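PDB 2YYB: GTP cyclohydrolase 1 type 2 homolog from Thermus thermophilus, which is of unknown function but belongs to the GTP cyclohydrolase I type 2/NIF3 family and probably binds a pair of divalent metal ions. Local coordinates for residues Asp4-Tyr9 against Arg34-Val39; Asp11-Ile16 against Lys219-His224; Ala48-Ala53 against Ile91-Ala96. One frame throughout, in Å; residues are numbered along the deposited sequence.

Contact 1 (Asp4-Tyr9 against Arg34-Val39); sequences DELVRY and RTVRKV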
loop_
_atom_site.group_PDB
_atom_site.type_symbol
_atom_site.label_atom_id
_atom_site.label_comp_id
_atom_site.label_asym_id
_atom_site.label_seq_id
_atom_site.Cartn_x
_atom_site.Cartn_y
_atom_site.Cartn_z
ATOM N N ASP A 4 -33.023 13.659 -13.385
ATOM C CA ASP A 4 -31.696 14.234 -13.342
ATOM C C ASP A 4 -31.588 15.423 -12.381
ATOM O O ASP A 4 -30.520 15.671 -11.822
ATOM C CB ASP A 4 -31.266 14.592 -14.768
ATOM C CG ASP A 4 -31.122 13.354 -15.651
ATOM O OD1 ASP A 4 -31.386 13.435 -16.869
ATOM O OD2 ASP A 4 -30.737 12.290 -15.116
ATOM N N GLU A 5 -32.683 16.151 -12.173
ATOM C CA GLU A 5 -32.649 17.273 -11.240
ATOM C C GLU A 5 -32.736 16.726 -9.825
ATOM O O GLU A 5 -32.090 17.234 -8.908
ATOM C CB GLU A 5 -33.817 18.222 -11.470
ATOM C CG GLU A 5 -33.885 18.779 -12.856
ATOM C CD GLU A 5 -35.091 19.672 -13.038
ATOM O OE1 GLU A 5 -36.102 19.453 -12.317
ATOM O OE2 GLU A 5 -35.032 20.578 -13.907
ATOM N N LEU A 6 -33.558 15.694 -9.656
ATOM C CA LEU A 6 -33.710 15.054 -8.361
ATOM C C LEU A 6 -32.335 14.509 -7.939
ATOM O O LEU A 6 -31.919 14.689 -6.799
ATOM C CB LEU A 6 -34.721 13.905 -8.435
ATOM C CG LEU A 6 -35.701 13.722 -7.262
ATOM C CD1 LEU A 6 -36.037 12.228 -7.083
ATOM C CD2 LEU A 6 -35.102 14.292 -5.984
ATOM N N VAL A 7 -31.622 13.862 -8.855
ATOM C CA VAL A 7 -30.317 13.329 -8.507
ATOM C C VAL A 7 -29.334 14.464 -8.168
ATOM O O VAL A 7 -28.568 14.363 -7.204
ATOM C CB VAL A 7 -29.743 12.442 -9.640
ATOM C CG1 VAL A 7 -28.330 12.026 -9.308
ATOM C CG2 VAL A 7 -30.606 11.201 -9.817
ATOM N N ARG A 8 -29.374 15.545 -8.942
ATOM C CA ARG A 8 -28.502 16.691 -8.707
ATOM C C ARG A 8 -28.789 17.295 -7.336
ATOM O O ARG A 8 -27.869 17.543 -6.549
ATOM C CB ARG A 8 -28.730 17.752 -9.780
ATOM C CG ARG A 8 -27.486 18.212 -10.514
ATOM C CD ARG A 8 -27.755 18.238 -12.005
ATOM N NE ARG A 8 -29.086 18.768 -12.297
ATOM C CZ ARG A 8 -29.742 18.560 -13.437
ATOM N NH1 ARG A 8 -29.184 17.833 -14.401
ATOM N NH2 ARG A 8 -30.964 19.062 -13.611
ATOM N N TYR A 9 -30.068 17.523 -7.049
ATOM C CA TYR A 9 -30.449 18.086 -5.766
ATOM C C TYR A 9 -29.940 17.207 -4.632
ATOM O O TYR A 9 -29.232 17.687 -3.743
ATOM C CB TYR A 9 -31.960 18.207 -5.647
ATOM C CG TYR A 9 -32.407 18.696 -4.282
ATOM C CD1 TYR A 9 -32.217 20.036 -3.894
ATOM C CD2 TYR A 9 -33.041 17.833 -3.382
ATOM C CE1 TYR A 9 -32.659 20.504 -2.639
ATOM C CE2 TYR A 9 -33.481 18.292 -2.134
ATOM C CZ TYR A 9 -33.288 19.626 -1.772
ATOM O OH TYR A 9 -33.740 20.073 -0.553
ATOM N N ARG A 34 -37.074 8.623 -16.668
ATOM C CA ARG A 34 -36.622 9.999 -16.564
ATOM C C ARG A 34 -37.664 10.879 -15.836
ATOM O O ARG A 34 -37.318 11.940 -15.305
ATOM C CB ARG A 34 -36.325 10.576 -17.945
ATOM C CG ARG A 34 -35.568 11.898 -17.899
ATOM C CD ARG A 34 -35.212 12.414 -19.306
ATOM N NE ARG A 34 -34.247 13.515 -19.260
ATOM C CZ ARG A 34 -34.424 14.666 -18.605
ATOM N NH1 ARG A 34 -35.547 14.890 -17.930
ATOM N NH2 ARG A 34 -33.462 15.591 -18.610
ATOM N N THR A 35 -38.918 10.437 -15.787
ATOM C CA THR A 35 -39.950 11.225 -15.123
ATOM C C THR A 35 -40.416 10.575 -13.822
ATOM O O THR A 35 -41.118 9.562 -13.823
ATOM C CB THR A 35 -41.165 11.475 -16.058
ATOM O OG1 THR A 35 -40.761 12.314 -17.142
ATOM C CG2 THR A 35 -42.278 12.174 -15.331
ATOM N N VAL A 36 -40.020 11.175 -12.705
ATOM C CA VAL A 36 -40.366 10.640 -11.394
ATOM C C VAL A 36 -41.719 11.125 -10.913
ATOM O O VAL A 36 -42.009 12.309 -10.960
ATOM C CB VAL A 36 -39.282 11.011 -10.348
ATOM C CG1 VAL A 36 -39.581 10.354 -9.033
ATOM C CG2 VAL A 36 -37.926 10.562 -10.842
ATOM N N ARG A 37 -42.541 10.193 -10.451
ATOM C CA ARG A 37 -43.872 10.513 -9.960
ATOM C C ARG A 37 -44.126 9.956 -8.554
ATOM O O ARG A 37 -45.140 10.286 -7.927
ATOM C CB ARG A 37 -44.934 9.935 -10.899
ATOM C CG ARG A 37 -44.838 10.390 -12.345
ATOM C CD ARG A 37 -45.746 9.516 -13.225
ATOM N NE ARG A 37 -45.423 9.598 -14.654
ATOM C CZ ARG A 37 -45.948 10.488 -15.489
ATOM N NH1 ARG A 37 -46.831 11.382 -15.045
ATOM N NH2 ARG A 37 -45.594 10.483 -16.769
ATOM N N LYS A 38 -43.235 9.107 -8.054
ATOM C CA LYS A 38 -43.445 8.524 -6.733
ATOM C C LYS A 38 -42.156 7.966 -6.139
ATOM O O LYS A 38 -41.495 7.115 -6.739
ATOM C CB LYS A 38 -44.494 7.426 -6.826
ATOM C CG LYS A 38 -44.856 6.796 -5.514
ATOM C CD LYS A 38 -46.016 5.864 -5.688
ATOM C CE LYS A 38 -46.379 5.238 -4.368
ATOM N NZ LYS A 38 -47.489 4.237 -4.513
ATOM N N VAL A 39 -41.820 8.459 -4.953
ATOM C CA VAL A 39 -40.607 8.070 -4.251
ATOM C C VAL A 39 -40.802 6.886 -3.324
ATOM O O VAL A 39 -41.836 6.752 -2.671
ATOM C CB VAL A 39 -40.057 9.256 -3.408
ATOM C CG1 VAL A 39 -38.925 8.777 -2.468
ATOM C CG2 VAL A 39 -39.571 10.358 -4.335
#

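Contact 2 (Asp11-Ile16 against Lys219-His224); sequences DAYLRI and KALAAH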
loop_
_atom_site.group_PDB
_atom_site.type_symbol
_atom_site.label_atom_id
_atom_site.label_comp_id
_atom_site.label_asym_id
_atom_site.label_seq_id
_atom_site.Cartn_x
_atom_site.Cartn_y
_atom_site.Cartn_z
ATOM N N ASP A 11 -27.591 14.904 -4.474
ATOM C CA ASP A 11 -26.147 14.889 -4.325
ATOM C C ASP A 11 -25.728 16.179 -3.612
ATOM O O ASP A 11 -24.792 16.195 -2.804
ATOM C CB ASP A 11 -25.472 14.805 -5.692
ATOM C CG ASP A 11 -25.739 13.482 -6.400
ATOM O OD1 ASP A 11 -25.499 13.412 -7.617
ATOM O OD2 ASP A 11 -26.176 12.508 -5.745
ATOM N N ALA A 12 -26.443 17.257 -3.904
ATOM C CA ALA A 12 -26.142 18.550 -3.306
ATOM C C ALA A 12 -26.530 18.589 -1.836
ATOM O O ALA A 12 -25.698 18.872 -0.970
ATOM C CB ALA A 12 -26.875 19.644 -4.055
ATOM N N TYR A 13 -27.801 18.293 -1.577
ATOM C CA TYR A 13 -28.368 18.303 -0.240
ATOM C C TYR A 13 -27.631 17.420 0.737
ATOM O O TYR A 13 -27.461 17.788 1.895
ATOM C CB TYR A 13 -29.836 17.878 -0.299
ATOM C CG TYR A 13 -30.560 17.922 1.026
ATOM C CD1 TYR A 13 -30.783 19.131 1.691
ATOM C CD2 TYR A 13 -31.036 16.756 1.608
ATOM C CE1 TYR A 13 -31.471 19.169 2.907
ATOM C CE2 TYR A 13 -31.722 16.776 2.817
ATOM C CZ TYR A 13 -31.940 17.982 3.466
ATOM O OH TYR A 13 -32.637 17.982 4.662
ATOM N N LEU A 14 -27.208 16.247 0.279
ATOM C CA LEU A 14 -26.495 15.301 1.128
ATOM C C LEU A 14 -25.002 15.552 1.000
ATOM O O LEU A 14 -24.206 15.003 1.755
ATOM C CB LEU A 14 -26.832 13.871 0.700
ATOM C CG LEU A 14 -28.332 13.550 0.673
ATOM C CD1 LEU A 14 -28.569 12.224 -0.024
ATOM C CD2 LEU A 14 -28.877 13.511 2.090
ATOM N N ARG A 15 -24.642 16.415 0.051
ATOM C CA ARG A 15 -23.251 16.750 -0.231
ATOM C C ARG A 15 -22.366 15.516 -0.100
ATOM O O ARG A 15 -21.490 15.438 0.750
ATOM C CB ARG A 15 -22.762 17.894 0.674
ATOM C CG ARG A 15 -23.143 17.791 2.133
ATOM C CD ARG A 15 -23.103 19.162 2.797
ATOM N NE ARG A 15 -23.958 19.189 3.981
ATOM C CZ ARG A 15 -24.478 20.292 4.520
ATOM N NH1 ARG A 15 -24.232 21.487 3.985
ATOM N NH2 ARG A 15 -25.269 20.198 5.586
ATOM N N ILE A 16 -22.616 14.560 -0.979
ATOM C CA ILE A 16 -21.897 13.301 -0.999
ATOM C C ILE A 16 -20.428 13.433 -1.372
ATOM O O ILE A 16 -19.687 12.449 -1.338
ATOM C CB ILE A 16 -22.572 12.323 -1.980
ATOM C CG1 ILE A 16 -22.493 12.879 -3.409
ATOM C CG2 ILE A 16 -24.028 12.120 -1.571
ATOM C CD1 ILE A 16 -22.921 11.901 -4.484
ATOM N N LYS A 219 -36.631 7.594 5.635
ATOM C CA LYS A 219 -37.940 8.207 5.861
ATOM C C LYS A 219 -37.853 9.730 5.860
ATOM O O LYS A 219 -38.582 10.394 5.122
ATOM C CB LYS A 219 -38.575 7.720 7.166
ATOM C CG LYS A 219 -39.104 6.290 7.105
ATOM C CD LYS A 219 -39.805 5.900 8.404
ATOM C CE LYS A 219 -40.322 4.469 8.362
ATOM N NZ LYS A 219 -40.947 4.094 9.667
ATOM N N ALA A 220 -36.963 10.294 6.666
ATOM C CA ALA A 220 -36.848 11.744 6.698
ATOM C C ALA A 220 -36.601 12.244 5.272
ATOM O O ALA A 220 -37.366 13.061 4.762
ATOM C CB ALA A 220 -35.715 12.183 7.646
ATOM N N LEU A 221 -35.559 11.730 4.622
ATOM C CA LEU A 221 -35.230 12.134 3.252
ATOM C C LEU A 221 -36.458 12.168 2.335
ATOM O O LEU A 221 -36.698 13.160 1.662
ATOM C CB LEU A 221 -34.194 11.186 2.644
ATOM C CG LEU A 221 -32.977 11.751 1.900
ATOM C CD1 LEU A 221 -32.412 10.660 0.987
ATOM C CD2 LEU A 221 -33.351 12.975 1.088
ATOM N N ALA A 222 -37.231 11.087 2.297
ATOM C CA ALA A 222 -38.410 11.045 1.434
ATOM C C ALA A 222 -39.411 12.133 1.799
ATOM O O ALA A 222 -39.974 12.765 0.915
ATOM C CB ALA A 222 -39.077 9.675 1.502
ATOM N N ALA A 223 -39.620 12.350 3.100
ATOM C CA ALA A 223 -40.553 13.367 3.598
ATOM C C ALA A 223 -40.088 14.768 3.221
ATOM O O ALA A 223 -40.899 15.675 2.986
ATOM C CB ALA A 223 -40.678 13.263 5.100
ATOM N N HIS A 224 -38.773 14.936 3.185
ATOM C CA HIS A 224 -38.170 16.206 2.820
ATOM C C HIS A 224 -38.498 16.487 1.365
ATOM O O HIS A 224 -38.962 17.572 1.029
ATOM C CB HIS A 224 -36.664 16.127 3.012
ATOM C CG HIS A 224 -35.923 17.340 2.548
ATOM N ND1 HIS A 224 -36.208 18.607 3.001
ATOM C CD2 HIS A 224 -34.854 17.468 1.727
ATOM C CE1 HIS A 224 -35.345 19.464 2.484
ATOM N NE2 HIS A 224 -34.513 18.798 1.707
#

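Contact 3 (Ala48-Ala53 against Ile91-Ala96); sequences AIFRKA and INLYAA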
loop_
_atom_site.group_PDB
_atom_site.type_symbol
_atom_site.label_atom_id
_atom_site.label_comp_id
_atom_site.label_asym_id
_atom_site.label_seq_id
_atom_site.Cartn_x
_atom_site.Cartn_y
_atom_site.Cartn_z
ATOM N N ALA A 48 -36.451 -8.578 -2.581
ATOM C CA ALA A 48 -37.741 -8.390 -1.926
ATOM C C ALA A 48 -38.166 -6.924 -1.955
ATOM O O ALA A 48 -39.242 -6.603 -2.452
ATOM C CB ALA A 48 -37.689 -8.909 -0.498
ATOM N N ILE A 49 -37.325 -6.041 -1.426
ATOM C CA ILE A 49 -37.621 -4.615 -1.442
ATOM C C ILE A 49 -37.939 -4.127 -2.857
ATOM O O ILE A 49 -38.851 -3.315 -3.046
ATOM C CB ILE A 49 -36.429 -3.775 -0.912
ATOM C CG1 ILE A 49 -36.348 -3.890 0.608
ATOM C CG2 ILE A 49 -36.586 -2.318 -1.310
ATOM C CD1 ILE A 49 -37.689 -3.619 1.297
ATOM N N PHE A 50 -37.181 -4.606 -3.842
ATOM C CA PHE A 50 -37.387 -4.203 -5.223
ATOM C C PHE A 50 -38.741 -4.631 -5.790
ATOM O O PHE A 50 -39.357 -3.869 -6.536
ATOM C CB PHE A 50 -36.260 -4.745 -6.097
ATOM C CG PHE A 50 -34.928 -4.099 -5.834
ATOM C CD1 PHE A 50 -34.824 -3.024 -4.953
ATOM C CD2 PHE A 50 -33.786 -4.549 -6.485
ATOM C CE1 PHE A 50 -33.613 -2.407 -4.727
ATOM C CE2 PHE A 50 -32.566 -3.940 -6.269
ATOM C CZ PHE A 50 -32.471 -2.860 -5.385
ATOM N N ARG A 51 -39.191 -5.842 -5.446
ATOM C CA ARG A 51 -40.490 -6.345 -5.891
ATOM C C ARG A 51 -41.598 -5.468 -5.292
ATOM O O ARG A 51 -42.586 -5.162 -5.968
ATOM C CB ARG A 51 -40.702 -7.804 -5.453
ATOM C CG ARG A 51 -39.987 -8.845 -6.306
ATOM C CD ARG A 51 -40.664 -9.015 -7.661
ATOM N NE ARG A 51 -39.718 -9.340 -8.730
ATOM C CZ ARG A 51 -40.038 -9.375 -10.023
ATOM N NH1 ARG A 51 -41.286 -9.111 -10.406
ATOM N NH2 ARG A 51 -39.113 -9.645 -10.940
ATOM N N LYS A 52 -41.429 -5.075 -4.028
ATOM C CA LYS A 52 -42.400 -4.214 -3.360
ATOM C C LYS A 52 -42.434 -2.845 -4.028
ATOM O O LYS A 52 -43.502 -2.258 -4.181
ATOM C CB LYS A 52 -42.067 -4.013 -1.876
ATOM C CG LYS A 52 -42.263 -5.215 -0.979
ATOM C CD LYS A 52 -42.498 -4.721 0.443
ATOM C CE LYS A 52 -42.480 -5.836 1.476
ATOM N NZ LYS A 52 -41.088 -6.342 1.686
ATOM N N ALA A 53 -41.270 -2.329 -4.413
ATOM C CA ALA A 53 -41.224 -1.029 -5.078
ATOM C C ALA A 53 -41.975 -1.143 -6.401
ATOM O O ALA A 53 -42.650 -0.211 -6.830
ATOM C CB ALA A 53 -39.792 -0.601 -5.322
ATOM N N ILE A 91 -37.493 1.611 -12.422
ATOM C CA ILE A 91 -37.140 2.121 -11.102
ATOM C C ILE A 91 -35.717 2.679 -11.015
ATOM O O ILE A 91 -34.763 2.023 -11.425
ATOM C CB ILE A 91 -37.303 0.999 -10.051
ATOM C CG1 ILE A 91 -38.751 0.519 -10.050
ATOM C CG2 ILE A 91 -36.842 1.493 -8.661
ATOM C CD1 ILE A 91 -39.009 -0.755 -9.270
ATOM N N ASN A 92 -35.590 3.896 -10.496
ATOM C CA ASN A 92 -34.282 4.518 -10.319
ATOM C C ASN A 92 -33.825 4.093 -8.925
ATOM O O ASN A 92 -34.629 4.099 -7.990
ATOM C CB ASN A 92 -34.381 6.044 -10.344
ATOM C CG ASN A 92 -34.708 6.597 -11.710
ATOM O OD1 ASN A 92 -33.890 6.576 -12.637
ATOM N ND2 ASN A 92 -35.912 7.118 -11.839
ATOM N N LEU A 93 -32.553 3.711 -8.788
ATOM C CA LEU A 93 -32.002 3.302 -7.494
ATOM C C LEU A 93 -30.983 4.333 -7.077
ATOM O O LEU A 93 -29.970 4.510 -7.769
ATOM C CB LEU A 93 -31.298 1.945 -7.566
ATOM C CG LEU A 93 -30.901 1.437 -6.174
ATOM C CD1 LEU A 93 -32.156 1.219 -5.337
ATOM C CD2 LEU A 93 -30.110 0.153 -6.273
ATOM N N TYR A 94 -31.269 5.012 -5.965
ATOM C CA TYR A 94 -30.392 6.044 -5.410
ATOM C C TYR A 94 -29.927 5.575 -4.016
ATOM O O TYR A 94 -30.746 5.331 -3.108
ATOM C CB TYR A 94 -31.144 7.376 -5.290
ATOM C CG TYR A 94 -30.265 8.530 -4.868
ATOM C CD1 TYR A 94 -29.599 9.294 -5.811
ATOM C CD2 TYR A 94 -30.072 8.832 -3.525
ATOM C CE1 TYR A 94 -28.747 10.348 -5.431
ATOM C CE2 TYR A 94 -29.235 9.873 -3.127
ATOM C CZ TYR A 94 -28.574 10.634 -4.086
ATOM O OH TYR A 94 -27.780 11.703 -3.718
ATOM N N ALA A 95 -28.619 5.447 -3.839
ATOM C CA ALA A 95 -28.094 4.981 -2.564
ATOM C C ALA A 95 -27.371 6.097 -1.798
ATOM O O ALA A 95 -26.624 6.888 -2.386
ATOM C CB ALA A 95 -27.149 3.766 -2.799
ATOM N N ALA A 96 -27.616 6.157 -0.490
ATOM C CA ALA A 96 -26.996 7.161 0.386
ATOM C C ALA A 96 -26.546 6.474 1.677
ATOM O O ALA A 96 -27.366 6.170 2.545
ATOM C CB ALA A 96 -27.993 8.283 0.701
#

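Contact 1 (Asp4-Tyr9 against Arg34-Val39)
Arg34, in the loop between strands 27-30 and 39-42, reaches toward the first turn of helix 3-13 and meets Asp4 there. From CB its chain leaves with CG anti to the backbone N (chi1 -168°) and runs on extended to NE, which carries the guanidinium past the carboxylate. NE and CZ each lie 3.7 Å from Asp4 OD1, and NH2 comes to 3.5 Å of Asp4 OD1. The oxygen stands over one face of the guanidinium, well out of its plane, and the planes of the two groups are 83° apart. The pair is therefore a salt bridge of charges alone, with no N-H aimed at Asp4 OD1. NH1 ends at a second carboxylate, in a salt bridge with Asp2. Two residues along the helix, Leu6 CD1 meets Val36 CG1 at 4.5 Å, a loose apolar touch to which Phe60 of strand 60-63 adds by packing on both residues. The contact thus joins helix and loop at two points, one buried and apolar, the other charged and more exposed. With little directional bonding between Asp4 and Arg34, their attraction probably tolerates some shift of the arginine, and Asp2, the stronger partner, probably does more to hold the guanidinium.

Contact 2 (Asp11-Ile16 against Lys219-His224)
Tyr13 and His224 lie ring on ring where the end of helix 3-13 meets helix 216-229. The pair is an offset stack, with centroids 4.1 Å apart and planes inclined by 22°. His224 NE2 sits over one face of the tyrosine, displaced toward the rim, 3.2 Å from Tyr13 CZ, while the phenol oxygen projects over the middle of the imidazole. Both side chains have CG anti to the backbone N (chi1 -177° for Tyr13), and they approach from opposite directions. Beside the stack, Leu221 CD2 meets Tyr13 CD2 obliquely at 4.5 Å, and Leu221 CD1 packs on Leu14 CD1 at 4.3 Å. Behind Tyr13 the helix closes in a Schellman motif: Ile16 N bonds to Asp11 O (3.3 Å) and Arg15 N to Ala12 O (2.9 Å), with Arg15 as the C-prime residue at positive phi. Tyr13 and Leu14 extend from this closing turn. Were Tyr13 reduced to an alanine, one face of the His224 ring would probably lose its aromatic partner, making the imidazole easier to tilt, and a gap would open beside Leu221. Further out, His224 NE2 is hydrogen-bonded to Tyr9 OH one turn earlier on helix 3-13, so the same helix grips the imidazole both by stacking and through a polar bond. His103 also meets the Tyr13 ring, its plane turned by about 40°, and Glu105 and Val106 touch the tyrosine from the same loop.

Contact 3 (Ala48-Ala53 against Ile91-Ala96)
Phe50 and Leu93 are brought together by different first torsions. In Phe50, CG is anti to the carbonyl carbon (chi1 -69°), which sends the ring from the side of helix 47-55 toward the sheet; in Leu93, CG is anti to the backbone N (chi1 -172°), and the second torsion of 63° sets both methyls near the far end of that ring. Leu93 CD2 comes to 3.9 Å of Phe50 CZ, and Leu93 CD1 to 4.0 Å of Phe50 CE1. Both methyls come to the outer atoms of the ring from one side, obliquely, the two side chains crossing at about a right angle. Two residues back, Ile91 stretches its CD1 to the helix itself, 4.0 Å from Ala53 CB and 4.2 Å from Phe50 O. The small side chain of Ala53 probably lets the isoleucine end lie close against the helix backbone. All four residues are buried, and their side chains meet by apolar packing alone. Ile91 and Leu93 turn to the helix, while the alternating Asn92 and Tyr94 take polar partners on the other side of the strand. Helix 47-55 is the connection of a beta-alpha-beta crossover between the parallel neighbours 39-42 and 60-63; Leu61 of the latter supports both Phe50 and Ile91, and helix 77-88 lies alongside, its Leu86 packing on the same two residues.

Contacts 1 and 2 share helix 3-13, their centres about 12 Å apart, and a probable hydrogen bond, Tyr9 OH to His224 NE2 (2.7 Å), joins them. Contact 3 lies about 14 Å from contact 1 and about 16 Å from contact 2, centre to centre; strand 92-95 links it to the latter through a probable hydrogen bond of Tyr94 OH to Asp11 OD2 (2.7 Å). Helix 3-13 and helix 47-55 thus engage the strand through its alternating side chains. Contacts 2 and 3 both come near the predicted metal site: the Leu221 side chain is about 8 Å from that of His64, and the Leu93 side chain about 9 Å from that of His65. Contact 1 lies away from it.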